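Local structure of inorganic pyrophosphatase (Anaplasma phagocytophilum, 3LD3) at residues A[35-40]-A[109-114]; A[82-87]-A[191-196]; A[90-95]-A[124-129]. The protein probably catalyses the magnesium-dependent hydrolysis of inorganic diphosphate to two phosphate ions, working as a homohexamer. One frame throughout, in Å; residues are numbered along the deposited sequence.

Contact 1. Residues A[35-40]-A[109-114]; sequences EEVNVV and VRPVGV
Val37 and Val109 form an antiparallel hydrogen-bonded pair, while the short strands 37-40 and 109-114 run at 100° to each other. Val37 N donates to Val109 O over 2.8 Å, and Val109 N donates in turn to Val37 O, also over 2.8 Å. Glu36 CA lies 3.1 Å from Val109 O, a CA-H...O contact on an oxygen already held by Val37 N.

The apolar contact gathers on Val109 CG2. The chi1 of -52° tucks this methyl between the two backbone arms of Val109. Val37 CG2 lies 3.6 Å from Val109 CG2, the two side chains crossing at a slant. Val39 CG2 lies 3.5 Å from Val109 CG2, its side chain at about a right angle. Pro111 reaches the loop end, with its CD 3.5 Å from Glu35 O. Glu36 and Arg110 touch through their CG atoms, 4.0 Å apart; their charged ends do not meet. Arg110 NH1 is bonded to Ile142 O, and Glu35 pairs with Lys184.

Val39 and Val109 also pack on Val95, whereas Val37 and Pro111 lie against Ile187 of helix 180-195. The bridge belongs to the pairing of strands 37-41 and 106-119 in the curled sheet of the pyrophosphatase barrel.

Contact 2. Residues A[82-87]-A[191-196]; sequences NTIAGD and IIAAKK
Ala194 and Ala193 take most of the contact from the loop 82-87, through their methyl groups. Two approaches are methyl to carbonyl. Ala194 CB lies 3.2 Å from Asn82 O, and Ala193 CB lies 3.4 Å from Ile84 O.

The apolar contacts centre on Ile84, whose side chain sets out toward the helix. Ile84 CB sits 4.0 Å from Ala193 CB. Its CG1, anti to the carbonyl carbon (chi1 -62°), carries an extended arm along the helix. With alanines at 193 and 194, Ile84 CD1 reaches the helix backbone itself, 3.9 Å from Ala194 CA. This is the last turn of the C-terminal helix 180-195, which packs against the barrel of the pyrophosphatase fold; here it meets the loop between strands 76-79 and 92-95. Earlier in both segments the side chains of Thr83 and Ile191 cross at a slant, with Thr83 CG2 3.9 Å from Ile191 CG1.

Polar partners come from neighbouring parts of the chain. Thr83 OG1 is bonded to Ile80 O and Val91 N, which fixes its methyl on the helix side. Ile84 shares a backbone hydrogen bond with Ala190. Asp87, a predicted magnesium ligand at the far end of the loop, has OD1 bonded to Asp89 N.

Contact 3. Residues A[90-95]-A[124-129]; sequences PVDVLV and DAKVLA
Strands 92-95 and 126-129 run parallel in register, with Val93 beside Val127, Leu94 beside Leu128 and Val95 beside Ala129. Three backbone bonds join them: Val127 N to Asp92 O at 3.1 Å, Leu94 N to Val127 O at 2.7 Å, and Ala129 N to Leu94 O at 2.8 Å. In the first the donor is tilted 18° from the carbonyl plane; the other two lie nearly along the carbonyl direction. A water accepts from Asp92 N and donates to Ala125 O, so it bridges the strands where they part.

On one face Val93 and Val127 lie side by side. Val93 CG1 also reaches Ala129 CB, 3.7 Å away, and Val91 CG1 meets Val127 CG2. Leu186 of helix 180-195 packs on Val91 and Val127. The other face carries Asp92, Leu94, Lys126 and Leu128. Leu128 CD1 touches Leu94 CB, and Leu94 CD1 lies against Lys126 CB, with Phe160 packing on both Leu94 and Lys126.

The Lys126 chain bends at chi2 (-54°) and runs alongside Asp92. Lys126 NZ forms a salt bridge with Asp92 OD2 at 2.8 Å, arriving on the anti side and 32° out of the carboxylate plane. The same NZ forms a second salt bridge, with a weak hydrogen bond, to Asp124 OD1, and a hydrogen bond with Tyr77 OH. Asp92 OD2 and Asp124 OD1 are only 3.5 Å apart, and the lysine probably offsets their like charges. Both aspartates are predicted magnesium ligands. The phosphate ion near Asp124, probably from the crystallisation liquor, is consistent with an active-site pocket, which such ions often mark.

How the contacts relate
From the N terminus, strand 37-41 comes first and waits for residues 109-114 to close contact 1. The loop 82-87 follows and is met much later by helix 180-195, so contact 2 spans most of the remaining chain. Contact 3 closes within that span, joining 90-95 to 124-129. Contact 1 crosses both of the others. Contacts 1 and 3 share one sheet: strands 106-119 and 122-131 are neighbours, and a classic beta bulge sets Val112 and Gly113 opposite Leu128. Contact 2 ties the C-terminal helix to the loop entering strand 92-95. There Asp87 approaches Asp124, bringing predicted magnesium ligands of contacts 2 and 3 together.

Contact 1. Residues A[35-40]-A[109-114]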
# COMPACT_ATOMS: atom_id res chain seq x y z
N GLU A 35 26.29 -18.97 -12.37
CA GLU A 35 26.83 -17.69 -11.88
C GLU A 35 25.74 -16.61 -11.78
O GLU A 35 25.72 -15.82 -10.85
CB GLU A 35 27.96 -17.19 -12.77
CG GLU A 35 29.11 -18.18 -12.94
CD GLU A 35 29.81 -18.49 -11.64
OE1 GLU A 35 29.98 -17.57 -10.81
OE2 GLU A 35 30.20 -19.66 -11.44
N GLU A 36 24.86 -16.58 -12.77
CA GLU A 36 23.62 -15.79 -12.73
C GLU A 36 22.49 -16.70 -13.21
O GLU A 36 22.67 -17.45 -14.17
CB GLU A 36 23.71 -14.54 -13.64
CG GLU A 36 24.71 -13.50 -13.14
CD GLU A 36 24.97 -12.34 -14.08
OE1 GLU A 36 24.47 -12.33 -15.21
OE2 GLU A 36 25.73 -11.43 -13.67
N VAL A 37 21.33 -16.60 -12.57
CA VAL A 37 20.23 -17.49 -12.88
C VAL A 37 18.96 -16.69 -12.94
O VAL A 37 18.87 -15.61 -12.34
CB VAL A 37 20.08 -18.64 -11.83
CG1 VAL A 37 21.35 -19.56 -11.81
CG2 VAL A 37 19.86 -18.08 -10.41
N ASN A 38 17.99 -17.24 -13.67
CA ASN A 38 16.64 -16.68 -13.72
C ASN A 38 15.79 -17.23 -12.57
O ASN A 38 15.81 -18.44 -12.28
CB ASN A 38 15.95 -17.03 -15.05
CG ASN A 38 16.67 -16.49 -16.25
OD1 ASN A 38 17.32 -15.45 -16.17
ND2 ASN A 38 16.52 -17.17 -17.41
N VAL A 39 15.01 -16.35 -11.95
CA VAL A 39 14.07 -16.72 -10.91
C VAL A 39 12.71 -16.16 -11.29
O VAL A 39 12.59 -14.97 -11.52
CB VAL A 39 14.51 -16.21 -9.52
CG1 VAL A 39 13.47 -16.59 -8.42
CG2 VAL A 39 15.93 -16.80 -9.17
N VAL A 40 11.71 -17.03 -11.32
CA VAL A 40 10.31 -16.64 -11.47
C VAL A 40 9.78 -16.42 -10.06
O VAL A 40 9.76 -17.36 -9.25
CB VAL A 40 9.49 -17.74 -12.19
CG1 VAL A 40 7.98 -17.38 -12.23
CG2 VAL A 40 10.00 -18.00 -13.58
N VAL A 109 19.44 -13.07 -11.26
CA VAL A 109 20.05 -12.94 -9.95
C VAL A 109 21.37 -13.70 -9.84
O VAL A 109 21.66 -14.58 -10.63
CB VAL A 109 19.09 -13.45 -8.83
CG1 VAL A 109 17.67 -12.77 -8.99
CG2 VAL A 109 18.94 -15.00 -8.89
N ARG A 110 22.15 -13.29 -8.85
CA ARG A 110 23.43 -13.90 -8.53
C ARG A 110 23.28 -14.61 -7.20
O ARG A 110 23.00 -13.94 -6.21
CB ARG A 110 24.49 -12.83 -8.28
CG ARG A 110 25.00 -12.09 -9.42
CD ARG A 110 26.30 -11.42 -8.96
NE ARG A 110 26.12 -10.23 -8.10
CZ ARG A 110 26.49 -10.15 -6.83
NH1 ARG A 110 26.97 -11.17 -6.19
NH2 ARG A 110 26.36 -9.01 -6.18
N PRO A 111 23.45 -15.94 -7.16
CA PRO A 111 23.44 -16.65 -5.86
C PRO A 111 24.57 -16.21 -4.94
O PRO A 111 25.73 -16.07 -5.40
CB PRO A 111 23.63 -18.12 -6.24
CG PRO A 111 23.27 -18.19 -7.67
CD PRO A 111 23.65 -16.88 -8.27
N VAL A 112 24.26 -16.01 -3.67
CA VAL A 112 25.28 -15.62 -2.69
C VAL A 112 25.42 -16.61 -1.53
O VAL A 112 26.37 -16.49 -0.73
CB VAL A 112 25.09 -14.17 -2.13
CG1 VAL A 112 25.14 -13.15 -3.29
CG2 VAL A 112 23.80 -14.02 -1.25
N GLY A 113 24.53 -17.59 -1.45
CA GLY A 113 24.61 -18.57 -0.38
C GLY A 113 23.43 -19.49 -0.44
O GLY A 113 22.54 -19.38 -1.30
N VAL A 114 23.41 -20.43 0.48
CA VAL A 114 22.30 -21.36 0.56
C VAL A 114 22.09 -21.78 2.00
O VAL A 114 23.07 -22.04 2.71
CB VAL A 114 22.51 -22.54 -0.39
CG1 VAL A 114 23.88 -23.21 -0.18
CG2 VAL A 114 21.36 -23.51 -0.30

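Contact 2. Residues A[82-87]-A[191-196]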
# COMPACT_ATOMS: atom_id res chain seq x y z
N ASN A 82 13.45 -24.96 -15.01
CA ASN A 82 14.26 -25.99 -15.64
C ASN A 82 15.34 -26.53 -14.72
O ASN A 82 16.48 -26.75 -15.16
CB ASN A 82 14.93 -25.45 -16.90
CG ASN A 82 14.23 -25.82 -18.10
OD1 ASN A 82 13.02 -25.57 -18.22
ND2 ASN A 82 14.95 -26.43 -19.03
N THR A 83 14.98 -26.68 -13.45
CA THR A 83 15.84 -27.29 -12.46
C THR A 83 15.08 -28.38 -11.71
O THR A 83 13.86 -28.31 -11.54
CB THR A 83 16.43 -26.26 -11.47
OG1 THR A 83 15.38 -25.57 -10.76
CG2 THR A 83 17.32 -25.27 -12.19
N ILE A 84 15.82 -29.41 -11.29
CA ILE A 84 15.27 -30.44 -10.40
C ILE A 84 16.18 -30.60 -9.19
O ILE A 84 17.25 -31.17 -9.31
CB ILE A 84 15.08 -31.79 -11.11
CG1 ILE A 84 14.09 -31.67 -12.25
CG2 ILE A 84 14.55 -32.85 -10.11
CD1 ILE A 84 13.95 -32.92 -13.09
N ALA A 85 15.76 -30.06 -8.05
CA ALA A 85 16.50 -30.13 -6.79
C ALA A 85 16.33 -31.52 -6.17
O ALA A 85 15.61 -32.35 -6.69
CB ALA A 85 16.02 -29.07 -5.84
N GLY A 86 17.00 -31.74 -5.04
CA GLY A 86 17.00 -33.04 -4.37
C GLY A 86 15.62 -33.58 -4.06
O GLY A 86 15.41 -34.80 -4.09
N ASP A 87 14.68 -32.69 -3.76
CA ASP A 87 13.33 -33.10 -3.43
C ASP A 87 12.39 -33.23 -4.63
O ASP A 87 11.19 -33.42 -4.43
CB ASP A 87 12.74 -32.15 -2.37
CG ASP A 87 12.41 -30.75 -2.91
OD1 ASP A 87 12.71 -30.45 -4.08
OD2 ASP A 87 11.85 -29.94 -2.15
N ILE A 191 20.45 -28.37 -12.43
CA ILE A 191 20.40 -28.18 -13.88
C ILE A 191 20.71 -29.50 -14.61
O ILE A 191 20.06 -29.83 -15.59
CB ILE A 191 21.37 -27.06 -14.34
CG1 ILE A 191 20.90 -25.70 -13.78
CG2 ILE A 191 21.54 -27.07 -15.86
CD1 ILE A 191 21.89 -24.59 -13.96
N ILE A 192 21.72 -30.22 -14.15
CA ILE A 192 22.07 -31.53 -14.71
C ILE A 192 20.92 -32.52 -14.49
O ILE A 192 20.59 -33.28 -15.39
CB ILE A 192 23.34 -32.12 -14.07
CG1 ILE A 192 24.55 -31.28 -14.47
CG2 ILE A 192 23.53 -33.58 -14.50
CD1 ILE A 192 25.81 -31.55 -13.58
N ALA A 193 20.30 -32.50 -13.31
CA ALA A 193 19.17 -33.38 -13.05
C ALA A 193 18.02 -33.09 -14.04
O ALA A 193 17.33 -34.02 -14.48
CB ALA A 193 18.72 -33.26 -11.59
N ALA A 194 17.83 -31.82 -14.40
CA ALA A 194 16.76 -31.45 -15.34
C ALA A 194 17.05 -31.91 -16.78
O ALA A 194 16.12 -32.21 -17.51
CB ALA A 194 16.50 -29.96 -15.30
N LYS A 195 18.33 -31.93 -17.17
CA LYS A 195 18.73 -32.42 -18.50
C LYS A 195 18.52 -33.93 -18.60
O LYS A 195 18.06 -34.42 -19.64
CB LYS A 195 20.19 -32.08 -18.80
N LYS A 196 18.86 -34.66 -17.53
CA LYS A 196 18.67 -36.13 -17.47
C LYS A 196 17.19 -36.50 -17.43
O LYS A 196 16.85 -37.69 -17.47
CB LYS A 196 19.37 -36.72 -16.24

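Contact 3. Residues A[90-95]-A[124-129]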
# COMPACT_ATOMS: atom_id res chain seq x y z
N PRO A 90 11.74 -27.73 -8.57
CA PRO A 90 12.77 -26.77 -8.93
C PRO A 90 13.43 -26.11 -7.70
O PRO A 90 12.88 -26.12 -6.61
CB PRO A 90 12.01 -25.74 -9.79
CG PRO A 90 10.71 -26.38 -10.10
CD PRO A 90 10.40 -27.29 -8.99
N VAL A 91 14.64 -25.59 -7.89
CA VAL A 91 15.37 -24.94 -6.82
C VAL A 91 14.65 -23.66 -6.40
O VAL A 91 14.26 -22.86 -7.24
CB VAL A 91 16.78 -24.52 -7.31
CG1 VAL A 91 17.53 -23.72 -6.21
CG2 VAL A 91 17.60 -25.77 -7.76
N ASP A 92 14.43 -23.53 -5.09
CA ASP A 92 13.80 -22.36 -4.50
C ASP A 92 14.85 -21.32 -4.18
O ASP A 92 15.93 -21.64 -3.66
CB ASP A 92 13.06 -22.76 -3.24
CG ASP A 92 11.91 -23.71 -3.52
OD1 ASP A 92 11.22 -23.52 -4.54
OD2 ASP A 92 11.72 -24.64 -2.70
N VAL A 93 14.52 -20.06 -4.47
CA VAL A 93 15.42 -18.95 -4.24
C VAL A 93 14.71 -17.80 -3.52
O VAL A 93 13.62 -17.35 -3.93
CB VAL A 93 15.99 -18.41 -5.59
CG1 VAL A 93 17.10 -17.35 -5.35
CG2 VAL A 93 16.54 -19.57 -6.44
N LEU A 94 15.40 -17.28 -2.51
CA LEU A 94 15.10 -16.03 -1.85
C LEU A 94 15.91 -14.93 -2.53
O LEU A 94 17.14 -14.94 -2.54
CB LEU A 94 15.49 -16.10 -0.37
CG LEU A 94 14.65 -17.09 0.48
CD1 LEU A 94 15.50 -17.68 1.66
CD2 LEU A 94 13.41 -16.42 0.95
N VAL A 95 15.21 -13.98 -3.12
CA VAL A 95 15.87 -12.86 -3.83
C VAL A 95 15.71 -11.56 -3.03
O VAL A 95 14.63 -10.99 -2.94
CB VAL A 95 15.29 -12.68 -5.27
CG1 VAL A 95 16.02 -11.53 -5.98
CG2 VAL A 95 15.38 -13.93 -6.05
N ASP A 124 15.47 -29.61 1.37
CA ASP A 124 14.73 -28.46 0.83
C ASP A 124 15.50 -27.15 1.01
O ASP A 124 14.95 -26.14 1.51
CB ASP A 124 13.33 -28.37 1.46
CG ASP A 124 12.35 -27.57 0.61
OD1 ASP A 124 12.65 -27.20 -0.55
OD2 ASP A 124 11.24 -27.31 1.11
N ALA A 125 16.75 -27.15 0.58
CA ALA A 125 17.62 -26.00 0.71
C ALA A 125 17.02 -24.77 0.05
O ALA A 125 16.31 -24.89 -0.93
CB ALA A 125 19.00 -26.29 0.10
N LYS A 126 17.34 -23.61 0.59
CA LYS A 126 16.87 -22.33 0.05
C LYS A 126 18.08 -21.50 -0.36
O LYS A 126 18.87 -21.12 0.47
CB LYS A 126 16.05 -21.57 1.09
CG LYS A 126 14.81 -22.33 1.59
CD LYS A 126 13.87 -22.81 0.46
CE LYS A 126 12.69 -23.60 1.09
NZ LYS A 126 11.91 -24.38 0.13
N VAL A 127 18.22 -21.25 -1.66
CA VAL A 127 19.29 -20.41 -2.16
C VAL A 127 18.94 -18.95 -1.84
O VAL A 127 17.76 -18.56 -1.92
CB VAL A 127 19.45 -20.62 -3.68
CG1 VAL A 127 20.45 -19.60 -4.32
CG2 VAL A 127 19.90 -22.03 -3.99
N LEU A 128 19.93 -18.19 -1.42
CA LEU A 128 19.85 -16.75 -1.24
C LEU A 128 20.59 -16.02 -2.36
O LEU A 128 21.72 -16.35 -2.68
CB LEU A 128 20.43 -16.32 0.10
CG LEU A 128 20.35 -14.83 0.47
CD1 LEU A 128 18.88 -14.33 0.60
CD2 LEU A 128 21.13 -14.48 1.78
N ALA A 129 19.91 -15.05 -2.98
CA ALA A 129 20.47 -14.33 -4.13
C ALA A 129 20.19 -12.82 -4.04
O ALA A 129 19.30 -12.37 -3.31
CB ALA A 129 19.92 -14.91 -5.46
O HOH W 1 15.45 -25.79 -3.38